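Lipase (Acinetobacter baumannii, PDB 4OPM) probably hydrolyses the ester bonds of lipids, as a putative triacylglycerol lipase built on the alpha/beta hydrolase fold. Local coordinates at residues K44-L49 / N70-I75; I114-H119 / F135-L140; F141-G146 / H274-E279; I155-P160 / K246-E251; T161-L166 / D212-L217. One frame throughout, in Å; residues are numbered along the deposited sequence.

How the contacts relate
Contacts 1 and 2 pair parallel strands of one mixed sheet, and they touch directly where strand 46-50 borders strand 114-119; both are buried and rest on backbone hydrogen bonds with apolar filling, contact 2 adding a gripped serine hydroxyl. Contact 3 shares strand 137-143 with contact 2 and lies innermost, its centre about 7 Å from the centre of the chain, where the strand's end meets the turn of a probable catalytic histidine by packing alone. Contacts 4 and 5, with centres about 17 Å from that of the chain, join helices and loops beyond the sheet. The first is partly buried and largely apolar; the second is a surface contact held by a salt bridge.

Contact 1. Residues K44-L49 / N70-I75; sequences KPTLLL and NYHVII
The isobutyl group of L47 fills the hollow beside the Y71 ring: CD1 lies 3.6 Å from Y71 CB, while CD2 approaches the ring obliquely. P45 continues this surface, its CD 4.0 Å from Y71 CD1, and L292 of helix 281-298 covers both L47 and Y71. Farther along, L49 CD1 drops between two branches, 3.8 Å from V73 CG1 and 4.0 Å from I75 CD1; chi1 of -49° sets CG opposite the carbonyl carbon and tips the branch toward them. On the face of T46, L48, H72 and I74, L48 CD1 meets I74 CG2 at 3.9 Å. T46 and H72 run side by side there, joined through a water that also donates to K44 O, while H72 NE2 bonds E38. Four N-H...O bonds fix the register, among them I74 N to L47 O at 2.8 Å. Strand axes 4.6 Å apart and inclined by only 22°, with helix 61-64 between them in sequence, mark a beta-alpha-beta unit of the alpha/beta hydrolase sheet.

Contact 2. Residues I114-H119 / F135-L140; sequences IHIAGH and FETKSL
S139 OG is held by two partners, H115 ND1 at 2.7 Å and a water at 2.7 Å that donates to I116 O. The hydroxyl sits between backbone N and carbonyl carbon (chi1 77°), which brings it to the edge of the imidazole, near the ring plane. K138 covers one face of that ring: its CD stands 3.9 Å from the H115 centroid, 29° off the normal, a CH-pi contact. The lysine NZ reaches on to a salt bridge with E296, which also accepts from H115 NE2, so the imidazole is bound at both nitrogens. Strands 114-119 and 137-143, with helix 121-132 between them, form the beta-alpha-beta unit whose G118 belongs to a probable nucleophile elbow. Three backbone bonds run along the pair, I114 N to E136 O, K138 N to I114 O and I116 N to S139 O (2.9 Å); the strand turns a corner at K138. On the face of I116 and L140, I116 CD1 meets T137 CG2 at 3.8 Å, the side chains nearly perpendicular.

Contact 3. Residues F141-G146 / H274-E279; sequences FLVDSG and HMPILE
H274, in the loop just before the short helix, lays its imidazole beside D144: ND1 is 3.6 Å from D144 CB, and CE1 approaches D144 O obliquely at 3.4 Å. Chi1 of -175° carries the ring away from its own N. Both ring nitrogens are bonded, ND1 to D245 and NE2 to S120, the geometry of a probable Ser-His-Asp triad in which the histidine follows the last strand of the alpha/beta hydrolase sheet. M275, a selenomethionine here, takes the N-cap position; its N reaches E279 OE2 at 2.9 Å, and its O receives N-H groups from L278 and E279, closing the turn. P276, the first helical residue, turns one side of its ring to two neighbours, CD lying 3.1 Å from D144 OD1 and 3.7 Å from V143 CG1. V143 and P276 lie alongside, pointing opposite ways. D144 OD2 is taken by G242 N, a bond that helps to fix the carboxylate against the proline. I277 adds CG2, 4.1 Å from V143 CG1.

Contact 4. Residues I155-P160 / K246-E251; sequences IYLKDP and KIINVE
Y156 CB leaves helix 155-158 toward residues 246-251 and lies 4.1 Å from I247 O. With chi1 at -49° CG stands beside the backbone N, and the ring presents its CD2-CE2 edge to the loop. CD2 is 3.7 Å from K246 O, which comes to the ring edge in its plane, and 3.9 Å from I247 CA. CE2 meets the same K246 O and also I247 CD1 at 3.8 Å, the methyl approaching obliquely. On the other edge CE1 packs against Y162 O and L166 CD1, and one face of the ring is backed by I155 CG2 over its centre. L157 makes the second half of the contact: its CD1 touches I248 CG2 at 3.8 Å, L157 and I248 nearly perpendicular, and comes to 3.6 Å from N249 OD1. That amide is gripped at both ends, OD1 by N153 N and ND2 by S151 O and E251 OE1, the last bond being 3.0 Å long and close to the amide plane. I247 N and I248 N both donate to D245, the probable triad aspartate. On the 155-158 side only carbon atoms touch, some of them set against the oxygens K246 O and N249 OD1, so the contact is van der Waals in kind, and the polar groups of 246-251 are satisfied largely by other neighbours, such as T154 for I247 O.

Contact 5. Residues T161-L166 / D212-L217; sequences TYLKQL and DQLIAL
The 3-10 turns of 161-166 lie against helical residues 212-217, with their closest pair of CA atoms, T161 and I215, 6.4 Å apart. I215 is the bump at the centre: its CD1 reaches 3.9 Å from T161 CA and 3.8 Å from K164 CE, set across the lysine chain. K164 runs extended to CE and then bends at chi4 (-77°), a turn that carries NZ over to D212. The salt bridge, K164 NZ to D212 OD1 at 2.9 Å, enters on the syn side of the carboxylate, 17° out of its plane. Q208, one turn earlier on helix 190-220, accepts from the same NZ, so two side chains of one helix hold the ammonium group. This pairing lies in the helical region inserted after strand 137-143 and before strand 237-242, where alpha/beta hydrolases commonly carry a cap over the core sheet. L163 CD1 meets L214 CD1 more loosely at 4.2 Å, the side chains nearly perpendicular. L163 also packs on Y156, and L214 on V94 of helix 94-107. P160 also touches I215, and a bound polyethylene glycol, probably from the crystallisation liquor, comes within about 4 Å of the L163 side chain.

Contact 1. Residues K44-L49 / N70-I75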
# COMPACT_ATOMS: atom_id res chain seq x y z
N LYS A 44 15.73 -16.06 1.01
CA LYS A 44 15.98 -14.68 0.63
C LYS A 44 15.42 -13.69 1.65
O LYS A 44 14.51 -14.06 2.41
CB LYS A 44 15.40 -14.41 -0.78
CG LYS A 44 15.94 -15.35 -1.87
CD LYS A 44 17.36 -15.04 -2.27
CE LYS A 44 17.75 -15.83 -3.49
NZ LYS A 44 19.21 -15.73 -3.75
N PRO A 45 15.92 -12.43 1.69
CA PRO A 45 15.38 -11.46 2.68
C PRO A 45 13.88 -11.20 2.46
O PRO A 45 13.41 -11.13 1.32
CB PRO A 45 16.21 -10.20 2.44
CG PRO A 45 17.43 -10.66 1.70
CD PRO A 45 16.95 -11.80 0.85
N THR A 46 13.13 -11.12 3.57
CA THR A 46 11.69 -10.93 3.53
C THR A 46 11.31 -9.48 3.24
O THR A 46 11.89 -8.55 3.82
CB THR A 46 11.04 -11.39 4.85
OG1 THR A 46 11.38 -12.76 5.05
CG2 THR A 46 9.52 -11.25 4.85
N LEU A 47 10.32 -9.33 2.33
CA LEU A 47 9.73 -8.03 1.95
C LEU A 47 8.24 -8.07 2.17
O LEU A 47 7.55 -8.92 1.60
CB LEU A 47 9.99 -7.55 0.48
CG LEU A 47 11.32 -7.69 -0.23
CD1 LEU A 47 11.22 -7.15 -1.64
CD2 LEU A 47 12.42 -6.96 0.48
N LEU A 48 7.73 -7.14 2.99
CA LEU A 48 6.30 -7.03 3.25
C LEU A 48 5.77 -5.81 2.50
O LEU A 48 6.24 -4.70 2.75
CB LEU A 48 6.01 -6.94 4.77
CG LEU A 48 4.55 -6.75 5.20
CD1 LEU A 48 3.71 -7.99 4.87
CD2 LEU A 48 4.45 -6.41 6.69
N LEU A 49 4.81 -6.03 1.57
CA LEU A 49 4.25 -4.95 0.74
C LEU A 49 2.84 -4.68 1.16
O LEU A 49 2.01 -5.60 1.17
CB LEU A 49 4.32 -5.28 -0.77
CG LEU A 49 5.66 -5.77 -1.31
CD1 LEU A 49 5.57 -6.08 -2.79
CD2 LEU A 49 6.75 -4.74 -1.06
N ASN A 70 14.91 -12.39 -6.28
CA ASN A 70 15.93 -12.24 -5.24
C ASN A 70 15.40 -11.96 -3.83
O ASN A 70 16.20 -11.85 -2.90
CB ASN A 70 16.92 -11.16 -5.66
CG ASN A 70 17.70 -11.59 -6.87
OD1 ASN A 70 18.19 -12.72 -6.95
ND2 ASN A 70 17.76 -10.74 -7.87
N TYR A 71 14.06 -11.87 -3.65
CA TYR A 71 13.49 -11.62 -2.34
C TYR A 71 12.32 -12.54 -2.02
O TYR A 71 11.76 -13.15 -2.93
CB TYR A 71 13.05 -10.14 -2.20
CG TYR A 71 14.24 -9.20 -2.28
CD1 TYR A 71 15.03 -8.96 -1.16
CD2 TYR A 71 14.63 -8.65 -3.49
CE1 TYR A 71 16.18 -8.18 -1.24
CE2 TYR A 71 15.78 -7.85 -3.58
CZ TYR A 71 16.55 -7.63 -2.45
OH TYR A 71 17.70 -6.88 -2.50
N HIS A 72 11.99 -12.67 -0.73
CA HIS A 72 10.85 -13.43 -0.23
C HIS A 72 9.72 -12.41 -0.01
O HIS A 72 9.72 -11.68 0.98
CB HIS A 72 11.18 -14.23 1.03
CG HIS A 72 10.03 -15.04 1.55
ND1 HIS A 72 9.79 -15.17 2.90
CD2 HIS A 72 9.09 -15.73 0.86
CE1 HIS A 72 8.73 -15.95 3.00
NE2 HIS A 72 8.27 -16.32 1.80
N VAL A 73 8.78 -12.36 -0.95
CA VAL A 73 7.76 -11.31 -0.98
C VAL A 73 6.45 -11.79 -0.35
O VAL A 73 5.94 -12.85 -0.70
CB VAL A 73 7.58 -10.82 -2.45
CG1 VAL A 73 6.53 -9.71 -2.54
CG2 VAL A 73 8.91 -10.35 -3.05
N ILE A 74 5.90 -10.96 0.56
CA ILE A 74 4.62 -11.23 1.25
C ILE A 74 3.70 -10.03 1.02
O ILE A 74 4.09 -8.90 1.31
CB ILE A 74 4.83 -11.53 2.76
CG1 ILE A 74 5.73 -12.78 2.97
CG2 ILE A 74 3.47 -11.65 3.51
CD1 ILE A 74 5.05 -14.15 2.63
N ILE A 75 2.50 -10.27 0.47
CA ILE A 75 1.60 -9.16 0.13
C ILE A 75 0.18 -9.47 0.63
O ILE A 75 -0.59 -10.12 -0.06
CB ILE A 75 1.57 -8.85 -1.41
CG1 ILE A 75 2.92 -9.06 -2.10
CG2 ILE A 75 0.98 -7.44 -1.66
CD1 ILE A 75 2.87 -8.89 -3.65
O HOH W 1 12.60 -15.04 4.04

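Contact 2. Residues I114-H119 / F135-L140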
# COMPACT_ATOMS: atom_id res chain seq x y z
N ILE A 114 12.39 -7.24 8.90
CA ILE A 114 11.89 -7.40 7.55
C ILE A 114 11.81 -6.04 6.85
O ILE A 114 11.61 -5.00 7.49
CB ILE A 114 10.53 -8.17 7.49
CG1 ILE A 114 9.35 -7.35 8.06
CG2 ILE A 114 10.66 -9.57 8.12
CD1 ILE A 114 7.95 -7.95 7.82
N HIS A 115 12.01 -6.05 5.52
CA HIS A 115 11.91 -4.86 4.70
C HIS A 115 10.43 -4.57 4.53
O HIS A 115 9.66 -5.49 4.22
CB HIS A 115 12.57 -5.09 3.35
CG HIS A 115 14.04 -5.34 3.40
ND1 HIS A 115 14.93 -4.30 3.59
CD2 HIS A 115 14.73 -6.48 3.20
CE1 HIS A 115 16.14 -4.85 3.53
NE2 HIS A 115 16.06 -6.16 3.28
N ILE A 116 10.00 -3.33 4.75
CA ILE A 116 8.58 -3.01 4.63
C ILE A 116 8.36 -1.89 3.62
O ILE A 116 9.10 -0.92 3.62
CB ILE A 116 7.95 -2.68 6.01
CG1 ILE A 116 8.16 -3.85 7.01
CG2 ILE A 116 6.45 -2.38 5.87
CD1 ILE A 116 8.09 -3.48 8.41
N ALA A 117 7.33 -2.04 2.77
CA ALA A 117 6.97 -1.02 1.78
C ALA A 117 5.49 -0.74 1.91
O ALA A 117 4.70 -1.66 2.11
CB ALA A 117 7.31 -1.46 0.37
N GLY A 118 5.13 0.53 1.81
CA GLY A 118 3.73 0.92 1.94
C GLY A 118 3.33 1.97 0.93
O GLY A 118 4.05 2.96 0.74
N HIS A 119 2.19 1.76 0.27
CA HIS A 119 1.64 2.73 -0.65
C HIS A 119 0.47 3.45 0.02
O HIS A 119 -0.46 2.79 0.50
CB HIS A 119 1.17 2.08 -1.98
CG HIS A 119 0.44 3.04 -2.87
ND1 HIS A 119 -0.86 2.80 -3.28
CD2 HIS A 119 0.82 4.26 -3.32
CE1 HIS A 119 -1.22 3.87 -3.98
NE2 HIS A 119 -0.24 4.78 -4.02
N PHE A 135 12.87 -3.08 16.12
CA PHE A 135 13.84 -4.16 15.96
C PHE A 135 13.36 -5.20 14.94
O PHE A 135 14.16 -6.05 14.53
CB PHE A 135 14.13 -4.84 17.31
CG PHE A 135 14.79 -3.91 18.31
CD1 PHE A 135 16.11 -3.50 18.15
CD2 PHE A 135 14.08 -3.44 19.42
CE1 PHE A 135 16.71 -2.63 19.07
CE2 PHE A 135 14.69 -2.58 20.34
CZ PHE A 135 16.00 -2.18 20.16
N GLU A 136 12.08 -5.12 14.52
CA GLU A 136 11.45 -6.02 13.55
C GLU A 136 11.39 -5.39 12.15
O GLU A 136 10.91 -6.03 11.21
CB GLU A 136 10.02 -6.39 14.01
CG GLU A 136 9.91 -7.04 15.38
CD GLU A 136 10.73 -8.29 15.62
OE1 GLU A 136 10.81 -9.14 14.70
OE2 GLU A 136 11.29 -8.43 16.73
N THR A 137 11.87 -4.15 12.02
CA THR A 137 11.83 -3.37 10.78
C THR A 137 13.27 -3.14 10.26
O THR A 137 14.04 -2.40 10.87
CB THR A 137 11.06 -2.05 11.03
OG1 THR A 137 9.79 -2.34 11.65
CG2 THR A 137 10.87 -1.23 9.74
N LYS A 138 13.60 -3.75 9.11
CA LYS A 138 14.94 -3.65 8.50
C LYS A 138 15.05 -2.39 7.64
O LYS A 138 16.14 -1.82 7.54
CB LYS A 138 15.23 -4.89 7.66
CG LYS A 138 16.71 -5.11 7.37
CD LYS A 138 16.93 -6.45 6.70
CE LYS A 138 18.36 -6.90 6.78
NZ LYS A 138 18.51 -8.31 6.33
N SER A 139 13.96 -2.01 6.98
CA SER A 139 13.94 -0.82 6.11
C SER A 139 12.51 -0.43 5.85
O SER A 139 11.59 -1.24 6.04
CB SER A 139 14.66 -1.09 4.78
OG SER A 139 13.86 -1.86 3.89
N LEU A 140 12.33 0.81 5.39
CA LEU A 140 11.02 1.36 5.09
C LEU A 140 11.02 1.98 3.69
O LEU A 140 11.94 2.72 3.35
CB LEU A 140 10.70 2.40 6.16
CG LEU A 140 9.24 2.71 6.49
CD1 LEU A 140 8.52 1.48 7.07
CD2 LEU A 140 9.17 3.83 7.51
O HOH W 2 11.65 -1.48 2.32

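Contact 3. Residues F141-G146 / H274-E279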
# COMPACT_ATOMS: atom_id res chain seq x y z
N PHE A 141 10.00 1.68 2.89
CA PHE A 141 9.87 2.26 1.56
C PHE A 141 8.50 2.90 1.50
O PHE A 141 7.49 2.21 1.61
CB PHE A 141 10.10 1.23 0.44
CG PHE A 141 9.93 1.73 -0.98
CD1 PHE A 141 10.22 3.06 -1.31
CD2 PHE A 141 9.54 0.87 -2.00
CE1 PHE A 141 10.08 3.52 -2.63
CE2 PHE A 141 9.42 1.32 -3.32
CZ PHE A 141 9.70 2.64 -3.63
N LEU A 142 8.48 4.23 1.45
CA LEU A 142 7.23 4.98 1.47
C LEU A 142 6.91 5.51 0.08
O LEU A 142 7.64 6.34 -0.45
CB LEU A 142 7.32 6.13 2.48
CG LEU A 142 7.61 5.73 3.95
CD1 LEU A 142 7.85 6.97 4.83
CD2 LEU A 142 6.49 4.85 4.53
N VAL A 143 5.81 5.04 -0.48
CA VAL A 143 5.37 5.46 -1.81
C VAL A 143 4.11 6.31 -1.65
O VAL A 143 3.05 5.76 -1.37
CB VAL A 143 5.13 4.25 -2.77
CG1 VAL A 143 4.80 4.74 -4.18
CG2 VAL A 143 6.33 3.29 -2.78
N ASP A 144 4.23 7.64 -1.83
CA ASP A 144 3.10 8.60 -1.68
C ASP A 144 2.32 8.28 -0.38
O ASP A 144 1.10 8.09 -0.41
CB ASP A 144 2.19 8.56 -2.92
CG ASP A 144 2.95 8.92 -4.19
OD1 ASP A 144 3.80 8.11 -4.62
OD2 ASP A 144 2.76 10.05 -4.70
N SER A 145 3.06 8.12 0.72
CA SER A 145 2.54 7.70 2.00
C SER A 145 1.63 8.73 2.66
O SER A 145 1.89 9.94 2.58
CB SER A 145 3.69 7.41 2.96
OG SER A 145 3.23 6.99 4.23
N GLY A 146 0.67 8.23 3.41
CA GLY A 146 -0.17 9.08 4.25
C GLY A 146 0.59 9.47 5.50
O GLY A 146 1.73 9.02 5.73
N HIS A 274 -0.52 9.72 -7.79
CA HIS A 274 -0.51 9.10 -6.46
C HIS A 274 -0.15 7.60 -6.46
O HIS A 274 0.14 7.07 -5.37
CB HIS A 274 -1.91 9.28 -5.82
CG HIS A 274 -2.03 8.81 -4.41
ND1 HIS A 274 -1.26 9.36 -3.39
CD2 HIS A 274 -2.84 7.86 -3.89
CE1 HIS A 274 -1.63 8.72 -2.29
NE2 HIS A 274 -2.58 7.82 -2.54
N MSE A 275 -0.13 6.92 -7.64
CA MSE A 275 0.12 5.47 -7.66
C MSE A 275 1.33 5.07 -8.55
O MSE A 275 1.17 4.32 -9.53
CB MSE A 275 -1.17 4.74 -8.11
CG MSE A 275 -1.23 3.32 -7.68
SE MSE A 275 -3.08 2.87 -7.32
CE MSE A 275 -2.71 1.24 -6.39
N PRO A 276 2.59 5.45 -8.18
CA PRO A 276 3.76 5.04 -8.99
C PRO A 276 3.91 3.52 -9.17
O PRO A 276 4.45 3.09 -10.18
CB PRO A 276 4.94 5.57 -8.17
CG PRO A 276 4.40 6.75 -7.44
CD PRO A 276 3.01 6.32 -7.05
N ILE A 277 3.43 2.71 -8.19
CA ILE A 277 3.54 1.24 -8.26
C ILE A 277 2.76 0.66 -9.47
O ILE A 277 3.10 -0.43 -9.95
CB ILE A 277 3.17 0.56 -6.94
CG1 ILE A 277 1.68 0.78 -6.56
CG2 ILE A 277 4.14 1.03 -5.83
CD1 ILE A 277 1.17 -0.08 -5.36
N LEU A 278 1.75 1.39 -9.98
CA LEU A 278 1.00 0.98 -11.18
C LEU A 278 1.28 1.90 -12.37
O LEU A 278 1.14 1.47 -13.51
CB LEU A 278 -0.52 0.93 -10.91
CG LEU A 278 -1.04 -0.20 -9.99
CD1 LEU A 278 -2.56 -0.13 -9.89
CD2 LEU A 278 -0.66 -1.57 -10.51
N GLU A 279 1.70 3.16 -12.12
CA GLU A 279 1.95 4.12 -13.21
C GLU A 279 3.39 4.06 -13.76
O GLU A 279 3.63 4.50 -14.89
CB GLU A 279 1.72 5.55 -12.72
CG GLU A 279 0.30 5.87 -12.27
CD GLU A 279 0.18 7.27 -11.70
OE1 GLU A 279 0.37 8.24 -12.47
OE2 GLU A 279 -0.06 7.41 -10.48

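Contact 4. Residues I155-P160 / K246-E251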
# COMPACT_ATOMS: atom_id res chain seq x y z
N ILE A 155 -7.19 19.07 -0.60
CA ILE A 155 -8.49 19.08 0.08
C ILE A 155 -8.67 17.79 0.93
O ILE A 155 -9.30 17.85 1.98
CB ILE A 155 -9.63 19.29 -0.96
CG1 ILE A 155 -10.92 19.80 -0.31
CG2 ILE A 155 -9.88 18.07 -1.88
CD1 ILE A 155 -10.92 21.28 0.17
N TYR A 156 -8.09 16.64 0.49
CA TYR A 156 -8.21 15.37 1.21
C TYR A 156 -7.46 15.37 2.53
O TYR A 156 -7.93 14.77 3.50
CB TYR A 156 -7.74 14.20 0.33
CG TYR A 156 -8.37 14.24 -1.05
CD1 TYR A 156 -9.70 13.91 -1.23
CD2 TYR A 156 -7.65 14.71 -2.15
CE1 TYR A 156 -10.31 14.01 -2.48
CE2 TYR A 156 -8.25 14.81 -3.41
CZ TYR A 156 -9.58 14.45 -3.57
OH TYR A 156 -10.20 14.55 -4.79
N LEU A 157 -6.29 16.04 2.59
CA LEU A 157 -5.50 16.11 3.81
C LEU A 157 -6.06 17.18 4.77
O LEU A 157 -6.07 16.97 5.98
CB LEU A 157 -4.01 16.41 3.51
CG LEU A 157 -3.20 15.33 2.75
CD1 LEU A 157 -1.84 15.88 2.33
CD2 LEU A 157 -3.01 14.07 3.61
N LYS A 158 -6.49 18.33 4.21
CA LYS A 158 -7.03 19.45 4.99
C LYS A 158 -8.37 19.09 5.63
O LYS A 158 -8.64 19.47 6.78
CB LYS A 158 -7.14 20.72 4.14
CG LYS A 158 -5.79 21.35 3.82
CD LYS A 158 -5.95 22.64 3.03
CE LYS A 158 -4.64 23.33 2.79
NZ LYS A 158 -4.83 24.70 2.24
N ASP A 159 -9.20 18.34 4.90
CA ASP A 159 -10.49 17.87 5.40
C ASP A 159 -10.74 16.45 4.86
O ASP A 159 -11.30 16.31 3.76
CB ASP A 159 -11.64 18.84 5.06
CG ASP A 159 -13.00 18.43 5.63
OD1 ASP A 159 -13.07 17.37 6.30
OD2 ASP A 159 -13.98 19.15 5.39
N PRO A 160 -10.36 15.41 5.65
CA PRO A 160 -10.53 14.02 5.19
C PRO A 160 -11.98 13.61 4.89
O PRO A 160 -12.15 12.51 4.36
CB PRO A 160 -9.93 13.18 6.32
CG PRO A 160 -9.00 14.11 7.01
CD PRO A 160 -9.66 15.45 6.94
N LYS A 246 -2.33 14.22 -6.67
CA LYS A 246 -3.47 15.10 -6.31
C LYS A 246 -4.02 14.81 -4.92
O LYS A 246 -4.78 15.62 -4.37
CB LYS A 246 -4.62 14.89 -7.31
CG LYS A 246 -4.34 15.47 -8.70
CD LYS A 246 -5.46 15.07 -9.65
CE LYS A 246 -5.27 15.68 -11.01
NZ LYS A 246 -6.24 15.12 -11.99
N ILE A 247 -3.71 13.62 -4.38
CA ILE A 247 -4.24 13.15 -3.10
C ILE A 247 -3.37 13.67 -1.95
O ILE A 247 -3.90 14.22 -0.99
CB ILE A 247 -4.37 11.59 -3.08
CG1 ILE A 247 -5.11 11.05 -4.35
CG2 ILE A 247 -5.03 11.09 -1.79
CD1 ILE A 247 -6.51 11.66 -4.65
N ILE A 248 -2.05 13.44 -2.04
CA ILE A 248 -1.05 13.86 -1.05
C ILE A 248 -0.00 14.62 -1.84
O ILE A 248 0.75 14.02 -2.62
CB ILE A 248 -0.48 12.66 -0.24
CG1 ILE A 248 -1.62 11.72 0.29
CG2 ILE A 248 0.39 13.16 0.91
CD1 ILE A 248 -1.18 10.42 0.92
N ASN A 249 0.03 15.96 -1.69
CA ASN A 249 0.91 16.84 -2.46
C ASN A 249 2.39 16.52 -2.22
O ASN A 249 2.80 16.23 -1.10
CB ASN A 249 0.63 18.32 -2.18
CG ASN A 249 0.65 18.68 -0.72
OD1 ASN A 249 -0.16 18.19 0.08
ND2 ASN A 249 1.56 19.57 -0.35
N VAL A 250 3.18 16.62 -3.31
CA VAL A 250 4.59 16.27 -3.39
C VAL A 250 5.46 16.95 -2.28
O VAL A 250 6.45 16.34 -1.86
CB VAL A 250 5.14 16.53 -4.82
CG1 VAL A 250 5.18 18.02 -5.17
CG2 VAL A 250 6.51 15.87 -5.03
N GLU A 251 5.10 18.15 -1.79
CA GLU A 251 5.87 18.86 -0.74
C GLU A 251 6.04 18.02 0.53
O GLU A 251 7.03 18.14 1.25
CB GLU A 251 5.20 20.20 -0.37
CG GLU A 251 5.33 21.25 -1.46
CD GLU A 251 4.42 21.11 -2.66
OE1 GLU A 251 3.41 20.37 -2.59
OE2 GLU A 251 4.74 21.74 -3.70

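Contact 5. Residues T161-L166 / D212-L217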
# COMPACT_ATOMS: atom_id res chain seq x y z
N THR A 161 -13.01 14.47 5.16
CA THR A 161 -14.39 14.12 4.79
C THR A 161 -14.46 14.04 3.24
O THR A 161 -15.30 13.31 2.70
CB THR A 161 -15.40 15.11 5.39
OG1 THR A 161 -15.08 15.35 6.77
CG2 THR A 161 -16.84 14.62 5.29
N TYR A 162 -13.55 14.76 2.55
CA TYR A 162 -13.48 14.75 1.08
C TYR A 162 -13.02 13.38 0.54
O TYR A 162 -13.26 13.10 -0.64
CB TYR A 162 -12.59 15.88 0.57
CG TYR A 162 -13.32 17.20 0.51
CD1 TYR A 162 -13.33 18.05 1.61
CD2 TYR A 162 -14.01 17.59 -0.63
CE1 TYR A 162 -14.01 19.27 1.57
CE2 TYR A 162 -14.69 18.81 -0.68
CZ TYR A 162 -14.68 19.65 0.42
OH TYR A 162 -15.34 20.85 0.36
N LEU A 163 -12.44 12.50 1.40
CA LEU A 163 -12.09 11.13 1.01
C LEU A 163 -13.36 10.35 0.61
O LEU A 163 -13.27 9.40 -0.16
CB LEU A 163 -11.34 10.38 2.13
CG LEU A 163 -9.90 10.83 2.44
CD1 LEU A 163 -9.36 10.10 3.65
CD2 LEU A 163 -8.96 10.65 1.24
N LYS A 164 -14.55 10.79 1.09
CA LYS A 164 -15.82 10.15 0.72
C LYS A 164 -16.11 10.29 -0.79
O LYS A 164 -16.80 9.44 -1.34
CB LYS A 164 -16.98 10.72 1.54
CG LYS A 164 -16.92 10.30 3.00
CD LYS A 164 -18.00 10.99 3.81
CE LYS A 164 -17.93 10.62 5.27
NZ LYS A 164 -18.51 9.27 5.51
N GLN A 165 -15.59 11.36 -1.44
CA GLN A 165 -15.78 11.60 -2.89
C GLN A 165 -15.00 10.58 -3.73
O GLN A 165 -15.27 10.44 -4.93
CB GLN A 165 -15.33 13.02 -3.27
CG GLN A 165 -16.12 14.13 -2.56
CD GLN A 165 -15.81 15.52 -3.07
OE1 GLN A 165 -14.79 15.77 -3.73
NE2 GLN A 165 -16.66 16.46 -2.74
N LEU A 166 -14.03 9.90 -3.11
CA LEU A 166 -13.17 8.91 -3.77
C LEU A 166 -13.70 7.47 -3.62
O LEU A 166 -13.10 6.54 -4.18
CB LEU A 166 -11.73 9.03 -3.23
CG LEU A 166 -11.04 10.40 -3.39
CD1 LEU A 166 -9.65 10.36 -2.82
CD2 LEU A 166 -11.02 10.85 -4.85
N ASP A 212 -14.41 6.45 7.72
CA ASP A 212 -14.93 7.09 8.94
C ASP A 212 -13.91 7.05 10.08
O ASP A 212 -13.78 8.05 10.81
CB ASP A 212 -16.25 6.43 9.36
CG ASP A 212 -17.41 6.80 8.46
OD1 ASP A 212 -17.37 7.90 7.86
OD2 ASP A 212 -18.40 6.04 8.43
N GLN A 213 -13.17 5.93 10.20
CA GLN A 213 -12.13 5.72 11.21
C GLN A 213 -10.96 6.67 10.95
O GLN A 213 -10.36 7.20 11.89
CB GLN A 213 -11.65 4.25 11.20
CG GLN A 213 -12.69 3.23 11.69
CD GLN A 213 -12.94 3.31 13.17
OE1 GLN A 213 -12.11 2.88 13.98
NE2 GLN A 213 -14.09 3.83 13.54
N LEU A 214 -10.62 6.88 9.65
CA LEU A 214 -9.53 7.77 9.25
C LEU A 214 -9.87 9.22 9.61
O LEU A 214 -9.02 9.95 10.12
CB LEU A 214 -9.29 7.67 7.74
CG LEU A 214 -8.26 6.70 7.29
CD1 LEU A 214 -8.20 6.70 5.76
CD2 LEU A 214 -6.87 7.07 7.85
N ILE A 215 -11.13 9.62 9.35
CA ILE A 215 -11.64 10.96 9.66
C ILE A 215 -11.51 11.19 11.18
O ILE A 215 -10.96 12.22 11.59
CB ILE A 215 -13.09 11.14 9.15
CG1 ILE A 215 -13.15 11.15 7.59
CG2 ILE A 215 -13.75 12.40 9.74
CD1 ILE A 215 -14.55 10.95 7.03
N ALA A 216 -11.96 10.21 12.00
CA ALA A 216 -11.89 10.28 13.46
C ALA A 216 -10.42 10.32 13.94
O ALA A 216 -10.12 11.12 14.83
CB ALA A 216 -12.61 9.10 14.09
N LEU A 217 -9.51 9.52 13.33
CA LEU A 217 -8.08 9.49 13.68
C LEU A 217 -7.44 10.86 13.44
O LEU A 217 -6.69 11.36 14.30
CB LEU A 217 -7.35 8.39 12.89
CG LEU A 217 -5.92 8.08 13.33
CD1 LEU A 217 -5.90 7.23 14.61
CD2 LEU A 217 -5.17 7.35 12.23